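Local coordinates for protein mandelate racemase/muconate lactonizing enzyme (Jannaschia sp., PDB 4J3Z) that probably catalyses a metal-dependent isomerase reaction of the enolase superfamily, starting from proton abstraction beside a carboxylate, though its substrate is not established, at residues Thr36-Ala44 / His310-Trp318; Phe341-Arg349 / Gly366-His377. One frame throughout, in Å; residues are numbered along the deposited sequence.

Overall arrangement
From the N terminus the chain first builds an antiparallel three-stranded sheet, of which 36-41 is an edge strand, then three helices, and after them the strands and helices of the barrel domain. Interaction 1 closes a loop of 265 residues, bringing 310-318, at the start of helix 315-327, back to that strand. Interaction 2 opens only afterwards and spans 16 residues, so the two lie in series, neither nested nor crossed. It pairs the short strands 346-347 and 368-369 and brings together the helices 340-345 and 371-376. With centres 12 Å apart the contacts touch: Val-316 packs on Ile-367, Leu-38 on Leu-369, and Ala-313 O probably accepts a hydrogen bond from His-342 NE2.

Interaction 1: Thr36-Ala44 / His310-Trp318; sequences TGLGEVYAA and HLYAGPVEW
Glu-40, on an edge strand of the N-terminal sheet, accepts two backbone N-H groups at the start of helix 315-327 in the barrel domain, joining the two domains of the enolase-superfamily fold. Gly-314 N, at the N-cap position, donates a 2.8 Å hydrogen bond to Glu-40 OE2 from the syn side, tilted well out of the carboxylate plane, and Glu-317 N gives an almost straight bond of 3.1 Å to Glu-40 OE1, reaching it from above that plane. Glu-40 CG stands anti to the backbone N (chi1 177°) and the chain runs on extended, which carries the buried acid to the helix start; the helix dipole would be expected to stabilise its negative charge.

Apolar contacts flank this grip. Val-316 lays CG1 against the bare backbone of Gly-39, 3.6 Å from its CA, while its other branch, CG2, meets Leu-38 CD1. Beyond Glu-40, the methyl of Ala-313 touches Tyr-42 CD1.

Two carboxylate oxygens lie against carbon: Glu-40 OE2 on Ala-313 CB, and Glu-317 OE2, hydrogen-bonded to Gly-285 N, on Tyr-42 CB.

The aromatic part is centred on Tyr-42, whose ring lies oblique to that of His-310, planes at 50° and centroids 5.5 Å apart. His-385 meets the rings of both Tyr-42 and Tyr-312. Tyr-42 OH approaches the edge of the His-310 imidazole near its plane, 3.4 Å from CE1.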
loop_
_atom_site.group_PDB
_atom_site.type_symbol
_atom_site.label_atom_id
_atom_site.label_comp_id
_atom_site.label_asym_id
_atom_site.label_seq_id
_atom_site.Cartn_x
_atom_site.Cartn_y
_atom_site.Cartn_z
ATOM N N THR D 36 27.358 -40.521 19.569
ATOM C CA THR D 36 27.150 -39.310 20.358
ATOM C C THR D 36 27.232 -38.060 19.483
ATOM O O THR D 36 28.088 -37.954 18.594
ATOM C CB THR D 36 28.200 -39.161 21.482
ATOM O OG1 THR D 36 29.504 -39.033 20.903
ATOM C CG2 THR D 36 28.193 -40.367 22.433
ATOM N N GLY D 37 26.346 -37.109 19.754
ATOM C CA GLY D 37 26.356 -35.841 19.065
ATOM C C GLY D 37 26.435 -34.693 20.043
ATOM O O GLY D 37 25.886 -34.778 21.145
ATOM N N LEU D 38 27.126 -33.623 19.639
ATOM C CA LEU D 38 27.196 -32.400 20.434
ATOM C C LEU D 38 26.264 -31.323 19.895
ATOM O O LEU D 38 26.085 -31.199 18.683
ATOM C CB LEU D 38 28.630 -31.863 20.505
ATOM C CG LEU D 38 29.608 -32.458 21.528
ATOM C CD1 LEU D 38 30.938 -31.736 21.419
ATOM C CD2 LEU D 38 29.077 -32.365 22.953
ATOM N N GLY D 39 25.670 -30.557 20.807
ATOM C CA GLY D 39 24.792 -29.442 20.460
ATOM C C GLY D 39 24.884 -28.341 21.504
ATOM O O GLY D 39 25.256 -28.598 22.651
ATOM N N GLU D 40 24.546 -27.117 21.108
ATOM C CA GLU D 40 24.631 -25.975 22.003
ATOM C C GLU D 40 23.343 -25.144 22.018
ATOM O O GLU D 40 22.794 -24.797 20.965
ATOM C CB GLU D 40 25.857 -25.116 21.664
ATOM C CG GLU D 40 25.991 -23.863 22.503
ATOM C CD GLU D 40 27.421 -23.359 22.644
ATOM O OE1 GLU D 40 28.331 -23.830 21.924
ATOM O OE2 GLU D 40 27.624 -22.474 23.497
ATOM N N VAL D 41 22.889 -24.834 23.232
ATOM C CA VAL D 41 21.679 -24.069 23.478
ATOM C C VAL D 41 22.034 -22.600 23.705
ATOM O O VAL D 41 22.980 -22.270 24.446
ATOM C CB VAL D 41 20.927 -24.613 24.716
ATOM C CG1 VAL D 41 19.676 -23.797 25.021
ATOM C CG2 VAL D 41 20.590 -26.092 24.547
ATOM N N TYR D 42 21.272 -21.722 23.060
ATOM C CA TYR D 42 21.408 -20.296 23.269
ATOM C C TYR D 42 20.115 -19.740 23.852
ATOM O O TYR D 42 19.147 -19.471 23.132
ATOM C CB TYR D 42 21.810 -19.598 21.967
ATOM C CG TYR D 42 22.412 -18.224 22.161
ATOM C CD1 TYR D 42 23.577 -18.045 22.902
ATOM C CD2 TYR D 42 21.807 -17.108 21.608
ATOM C CE1 TYR D 42 24.118 -16.779 23.076
ATOM C CE2 TYR D 42 22.335 -15.842 21.778
ATOM C CZ TYR D 42 23.488 -15.682 22.507
ATOM O OH TYR D 42 24.005 -14.421 22.670
ATOM N N ALA D 43 20.104 -19.596 25.174
ATOM C CA ALA D 43 18.914 -19.181 25.911
ATOM C C ALA D 43 19.318 -18.532 27.227
ATOM O O ALA D 43 20.079 -19.121 28.002
ATOM C CB ALA D 43 18.023 -20.385 26.180
ATOM N N ALA D 44 18.798 -17.334 27.490
ATOM C CA ALA D 44 19.180 -16.612 28.703
ATOM C C ALA D 44 18.007 -15.958 29.442
ATOM O O ALA D 44 18.213 -15.175 30.375
ATOM C CB ALA D 44 20.278 -15.589 28.396
ATOM N N HIS D 310 25.317 -15.587 13.788
ATOM C CA HIS D 310 25.739 -14.973 15.041
ATOM C C HIS D 310 26.578 -15.918 15.899
ATOM O O HIS D 310 26.411 -17.136 15.829
ATOM C CB HIS D 310 24.479 -14.562 15.804
ATOM C CG HIS D 310 24.733 -14.044 17.184
ATOM N ND1 HIS D 310 24.710 -14.854 18.298
ATOM C CD2 HIS D 310 24.997 -12.793 17.629
ATOM C CE1 HIS D 310 24.954 -14.125 19.371
ATOM N NE2 HIS D 310 25.125 -12.871 18.994
ATOM N N LEU D 311 27.491 -15.357 16.699
ATOM C CA LEU D 311 28.211 -16.131 17.720
ATOM C C LEU D 311 28.634 -15.304 18.932
ATOM O O LEU D 311 29.597 -14.522 18.872
ATOM C CB LEU D 311 29.420 -16.881 17.144
ATOM C CG LEU D 311 30.182 -17.713 18.201
ATOM C CD1 LEU D 311 29.390 -18.942 18.658
ATOM C CD2 LEU D 311 31.573 -18.103 17.724
ATOM N N TYR D 312 27.892 -15.475 20.022
ATOM C CA TYR D 312 28.345 -15.067 21.340
ATOM C C TYR D 312 28.143 -16.235 22.298
ATOM O O TYR D 312 27.411 -16.140 23.284
ATOM C CB TYR D 312 27.637 -13.812 21.835
ATOM C CG TYR D 312 28.305 -13.217 23.059
ATOM C CD1 TYR D 312 29.603 -12.708 22.989
ATOM C CD2 TYR D 312 27.640 -13.164 24.286
ATOM C CE1 TYR D 312 30.222 -12.171 24.104
ATOM C CE2 TYR D 312 28.251 -12.626 25.408
ATOM C CZ TYR D 312 29.542 -12.133 25.310
ATOM O OH TYR D 312 30.155 -11.596 26.418
ATOM N N ALA D 313 28.808 -17.339 21.977
ATOM C CA ALA D 313 28.644 -18.599 22.681
ATOM C C ALA D 313 29.867 -19.479 22.420
ATOM O O ALA D 313 30.939 -18.971 22.070
ATOM C CB ALA D 313 27.357 -19.289 22.230
ATOM N N GLY D 314 29.709 -20.788 22.574
ATOM C CA GLY D 314 30.845 -21.710 22.505
ATOM C C GLY D 314 31.228 -22.292 21.155
ATOM O O GLY D 314 30.696 -21.894 20.117
ATOM N N PRO D 315 32.157 -23.263 21.164
ATOM C CA PRO D 315 32.703 -23.820 19.934
ATOM C C PRO D 315 31.774 -24.831 19.233
ATOM O O PRO D 315 32.040 -25.219 18.087
ATOM C CB PRO D 315 33.983 -24.498 20.409
ATOM C CG PRO D 315 33.708 -24.897 21.813
ATOM C CD PRO D 315 32.742 -23.891 22.367
ATOM N N VAL D 316 30.698 -25.243 19.902
ATOM C CA VAL D 316 29.721 -26.120 19.265
ATOM C C VAL D 316 28.794 -25.332 18.337
ATOM O O VAL D 316 28.692 -25.660 17.148
ATOM C CB VAL D 316 28.944 -27.008 20.267
ATOM C CG1 VAL D 316 27.961 -27.894 19.523
ATOM C CG2 VAL D 316 29.905 -27.887 21.061
ATOM N N GLU D 317 28.143 -24.289 18.855
ATOM C CA GLU D 317 27.362 -23.378 18.003
ATOM C C GLU D 317 28.218 -22.765 16.882
ATOM O O GLU D 317 27.712 -22.515 15.782
ATOM C CB GLU D 317 26.695 -22.271 18.828
ATOM C CG GLU D 317 25.719 -21.389 18.050
ATOM C CD GLU D 317 25.149 -20.251 18.885
ATOM O OE1 GLU D 317 25.910 -19.327 19.234
ATOM O OE2 GLU D 317 23.929 -20.268 19.191
ATOM N N TRP D 318 29.500 -22.519 17.173
ATOM C CA TRP D 318 30.467 -22.038 16.180
ATOM C C TRP D 318 30.623 -23.023 15.033
ATOM O O TRP D 318 30.475 -22.647 13.868
ATOM C CB TRP D 318 31.825 -21.750 16.834
ATOM C CG TRP D 318 33.027 -21.731 15.883
ATOM C CD1 TRP D 318 34.079 -22.604 15.876
ATOM C CD2 TRP D 318 33.280 -20.795 14.824
ATOM N NE1 TRP D 318 34.968 -22.272 14.882
ATOM C CE2 TRP D 318 34.505 -21.163 14.224
ATOM C CE3 TRP D 318 32.589 -19.685 14.322
ATOM C CZ2 TRP D 318 35.056 -20.461 13.155
ATOM C CZ3 TRP D 318 33.140 -18.983 13.258
ATOM C CH2 TRP D 318 34.361 -19.376 12.685
#

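Interaction 2: Phe341-Arg349 / Gly366-His377; sequences FHEALVTGR and GITLNDAIANAH
Phe-341 pushes the CE1 corner of its ring over the centre of one face of the His-377 imidazole, 3.3 Å above the plane, with the two planes at 47°. His-377 ND1 donates to Ile-373 O close to the ring plane, a bond that fixes the imidazole's rotation under the phenylalanine. Ile-373 CG2 fills the hollow between Phe-341 CE1 and Leu-345 CA. Leu-345, with CG anti to the backbone N (chi1 -175°), sends CD1 into the notch formed by Ala-374, Ile-373 CG2 and Leu-369 CD1, the last 3.8 Å away.

Asn-370 fits against the end of helix 340-345: its ND2 gives a short 2.6 Å bond to Ala-344 O, which lies in the amide plane, and its backbone N reaches Leu-345 O at 3.2 Å. Thr-347 CG2 rests on Asn-370 OD1. A short two-stranded antiparallel sheet, 346-347 with 368-369, continues the contact, Thr-347 and Thr-368 forming its hydrogen-bonded pair. Gly-348, at backbone angles that call for glycine, makes a CA-H...O contact of 3.3 Å from its CA to Gly-366 O; next to it Ile-367 CG2 packs on the Gly-348 to Arg-349 peptide.

The N-to-C directions of 341-345 and 371-376 make an angle of 125°; Leu-345 and Leu-369 lean on strand 24-31, Phe-341 meets Val-12 of strand 4-12, and Val-346 and Ile-367 face helix 315-327.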
loop_
_atom_site.group_PDB
_atom_site.type_symbol
_atom_site.label_atom_id
_atom_site.label_comp_id
_atom_site.label_asym_id
_atom_site.label_seq_id
_atom_site.Cartn_x
_atom_site.Cartn_y
_atom_site.Cartn_z
ATOM N N PHE D 341 40.271 -21.036 25.252
ATOM C CA PHE D 341 39.290 -21.933 25.857
ATOM C C PHE D 341 38.401 -22.609 24.808
ATOM O O PHE D 341 38.133 -23.812 24.894
ATOM C CB PHE D 341 38.446 -21.205 26.897
ATOM C CG PHE D 341 37.541 -22.114 27.686
ATOM C CD1 PHE D 341 38.072 -23.141 28.466
ATOM C CD2 PHE D 341 36.168 -21.934 27.668
ATOM C CE1 PHE D 341 37.241 -23.962 29.211
ATOM C CE2 PHE D 341 35.331 -22.758 28.405
ATOM C CZ PHE D 341 35.873 -23.773 29.177
ATOM N N HIS D 342 37.952 -21.828 23.827
ATOM C CA HIS D 342 37.283 -22.354 22.643
ATOM C C HIS D 342 38.041 -23.531 22.011
ATOM O O HIS D 342 37.433 -24.546 21.679
ATOM C CB HIS D 342 37.084 -21.242 21.604
ATOM C CG HIS D 342 35.914 -20.349 21.883
ATOM N ND1 HIS D 342 36.033 -19.152 22.555
ATOM C CD2 HIS D 342 34.602 -20.475 21.569
ATOM C CE1 HIS D 342 34.844 -18.582 22.655
ATOM N NE2 HIS D 342 33.960 -19.361 22.060
ATOM N N GLU D 343 39.358 -23.395 21.848
ATOM C CA GLU D 343 40.185 -24.445 21.231
ATOM C C GLU D 343 40.597 -25.555 22.218
ATOM O O GLU D 343 41.063 -26.620 21.809
ATOM C CB GLU D 343 41.425 -23.822 20.565
ATOM C CG GLU D 343 42.225 -24.742 19.650
ATOM C CD GLU D 343 41.492 -25.135 18.371
ATOM O OE1 GLU D 343 40.665 -24.343 17.854
ATOM O OE2 GLU D 343 41.768 -26.238 17.866
ATOM N N ALA D 344 40.420 -25.299 23.512
ATOM C CA ALA D 344 40.684 -26.301 24.547
ATOM C C ALA D 344 39.453 -27.154 24.850
ATOM O O ALA D 344 39.573 -28.372 25.045
ATOM C CB ALA D 344 41.180 -25.629 25.826
ATOM N N LEU D 345 38.279 -26.519 24.906
ATOM C CA LEU D 345 37.044 -27.211 25.318
ATOM C C LEU D 345 36.692 -28.386 24.401
ATOM O O LEU D 345 36.230 -29.425 24.872
ATOM C CB LEU D 345 35.858 -26.237 25.465
ATOM C CG LEU D 345 34.525 -26.798 26.012
ATOM C CD1 LEU D 345 34.701 -27.653 27.269
ATOM C CD2 LEU D 345 33.517 -25.691 26.272
ATOM N N VAL D 346 36.924 -28.216 23.103
ATOM C CA VAL D 346 36.726 -29.295 22.133
ATOM C C VAL D 346 38.038 -29.615 21.407
ATOM O O VAL D 346 38.985 -28.821 21.453
ATOM C CB VAL D 346 35.627 -28.940 21.100
ATOM C CG1 VAL D 346 34.237 -28.976 21.735
ATOM C CG2 VAL D 346 35.895 -27.583 20.465
ATOM N N THR D 347 38.111 -30.782 20.768
ATOM C CA THR D 347 39.121 -31.005 19.731
ATOM C C THR D 347 38.408 -31.121 18.374
ATOM O O THR D 347 37.457 -31.891 18.229
ATOM C CB THR D 347 40.040 -32.223 19.996
ATOM O OG1 THR D 347 39.329 -33.446 19.758
ATOM C CG2 THR D 347 40.602 -32.204 21.435
ATOM N N GLY D 348 38.844 -30.324 17.402
ATOM C CA GLY D 348 38.229 -30.328 16.070
ATOM C C GLY D 348 37.633 -28.998 15.641
ATOM O O GLY D 348 37.247 -28.827 14.487
ATOM N N ARG D 349 37.550 -28.057 16.573
ATOM C CA ARG D 349 37.036 -26.725 16.296
ATOM C C ARG D 349 37.580 -26.164 14.976
ATOM O O ARG D 349 38.786 -26.234 14.725
ATOM C CB ARG D 349 37.413 -25.784 17.434
ATOM C CG ARG D 349 36.636 -24.479 17.459
ATOM C CD ARG D 349 37.213 -23.522 18.487
ATOM N NE ARG D 349 38.470 -22.954 18.017
ATOM C CZ ARG D 349 38.562 -21.828 17.319
ATOM N NH1 ARG D 349 39.753 -21.398 16.918
ATOM N NH2 ARG D 349 37.461 -21.137 17.012
ATOM N N GLY D 366 32.552 -32.612 13.456
ATOM C CA GLY D 366 34.007 -32.766 13.512
ATOM C C GLY D 366 34.578 -32.353 14.855
ATOM O O GLY D 366 35.798 -32.222 15.006
ATOM N N ILE D 367 33.691 -32.140 15.826
ATOM C CA ILE D 367 34.087 -31.703 17.167
ATOM C C ILE D 367 33.731 -32.740 18.230
ATOM O O ILE D 367 32.597 -33.218 18.301
ATOM C CB ILE D 367 33.497 -30.318 17.540
ATOM C CG1 ILE D 367 31.976 -30.279 17.304
ATOM C CG2 ILE D 367 34.187 -29.218 16.742
ATOM C CD1 ILE D 367 31.281 -29.051 17.851
ATOM N N THR D 368 34.725 -33.108 19.030
ATOM C CA THR D 368 34.499 -33.942 20.201
ATOM C C THR D 368 34.649 -33.034 21.416
ATOM O O THR D 368 35.435 -32.090 21.389
ATOM C CB THR D 368 35.505 -35.113 20.251
ATOM O OG1 THR D 368 35.458 -35.836 19.015
ATOM C CG2 THR D 368 35.198 -36.082 21.386
ATOM N N LEU D 369 33.867 -33.291 22.460
ATOM C CA LEU D 369 34.066 -32.619 23.733
ATOM C C LEU D 369 35.191 -33.311 24.497
ATOM O O LEU D 369 35.442 -34.495 24.290
ATOM C CB LEU D 369 32.773 -32.617 24.546
ATOM C CG LEU D 369 32.723 -31.740 25.796
ATOM C CD1 LEU D 369 32.640 -30.262 25.451
ATOM C CD2 LEU D 369 31.560 -32.151 26.674
ATOM N N ASN D 370 35.879 -32.553 25.354
ATOM C CA ASN D 370 36.895 -33.095 26.261
ATOM C C ASN D 370 36.353 -32.971 27.670
ATOM O O ASN D 370 36.285 -31.865 28.227
ATOM C CB ASN D 370 38.208 -32.307 26.164
ATOM C CG ASN D 370 38.682 -32.118 24.736
ATOM O OD1 ASN D 370 38.700 -33.054 23.942
ATOM N ND2 ASN D 370 39.091 -30.899 24.412
ATOM N N ASP D 371 35.971 -34.104 28.247
ATOM C CA ASP D 371 35.270 -34.125 29.533
ATOM C C ASP D 371 35.987 -33.385 30.672
ATOM O O ASP D 371 35.357 -32.619 31.422
ATOM C CB ASP D 371 34.926 -35.563 29.924
ATOM C CG ASP D 371 33.685 -36.097 29.195
ATOM O OD1 ASP D 371 32.927 -35.296 28.603
ATOM O OD2 ASP D 371 33.463 -37.323 29.228
ATOM N N ALA D 372 37.297 -33.597 30.787
ATOM C CA ALA D 372 38.088 -33.005 31.864
ATOM C C ALA D 372 38.044 -31.473 31.850
ATOM O O ALA D 372 37.858 -30.847 32.890
ATOM C CB ALA D 372 39.521 -33.517 31.812
ATOM N N ILE D 373 38.201 -30.880 30.667
ATOM C CA ILE D 373 38.065 -29.434 30.478
ATOM C C ILE D 373 36.657 -28.973 30.824
ATOM O O ILE D 373 36.470 -28.017 31.587
ATOM C CB ILE D 373 38.434 -29.023 29.033
ATOM C CG1 ILE D 373 39.895 -29.390 28.728
ATOM C CG2 ILE D 373 38.206 -27.531 28.803
ATOM C CD1 ILE D 373 40.916 -28.784 29.680
ATOM N N ALA D 374 35.669 -29.673 30.269
ATOM C CA ALA D 374 34.262 -29.413 30.551
ATOM C C ALA D 374 34.003 -29.307 32.047
ATOM O O ALA D 374 33.563 -28.264 32.521
ATOM C CB ALA D 374 33.384 -30.503 29.930
ATOM N N ASN D 375 34.292 -30.381 32.784
ATOM C CA ASN D 375 33.949 -30.480 34.211
ATOM C C ASN D 375 34.685 -29.486 35.109
ATOM O O ASN D 375 34.066 -28.837 35.958
ATOM C CB ASN D 375 34.126 -31.923 34.714
ATOM C CG ASN D 375 33.135 -32.891 34.074
ATOM O OD1 ASN D 375 31.990 -32.524 33.762
ATOM N ND2 ASN D 375 33.567 -34.133 33.878
ATOM N N ALA D 376 35.997 -29.357 34.908
ATOM C CA ALA D 376 36.816 -28.398 35.659
ATOM C C ALA D 376 36.275 -26.967 35.592
ATOM O O ALA D 376 36.499 -26.161 36.500
ATOM C CB ALA D 376 38.258 -28.441 35.162
ATOM N N HIS D 377 35.564 -26.659 34.509
ATOM C CA HIS D 377 34.981 -25.331 34.302
ATOM C C HIS D 377 33.468 -25.265 34.512
ATOM O O HIS D 377 32.833 -24.289 34.098
ATOM C CB HIS D 377 35.294 -24.841 32.892
ATOM C CG HIS D 377 36.708 -24.400 32.698
ATOM N ND1 HIS D 377 37.722 -25.269 32.360
ATOM C CD2 HIS D 377 37.271 -23.168 32.759
ATOM C CE1 HIS D 377 38.852 -24.595 32.235
ATOM N NE2 HIS D 377 38.604 -23.318 32.472
HETATM O O HOH W 1 37.458 -35.091 17.641
#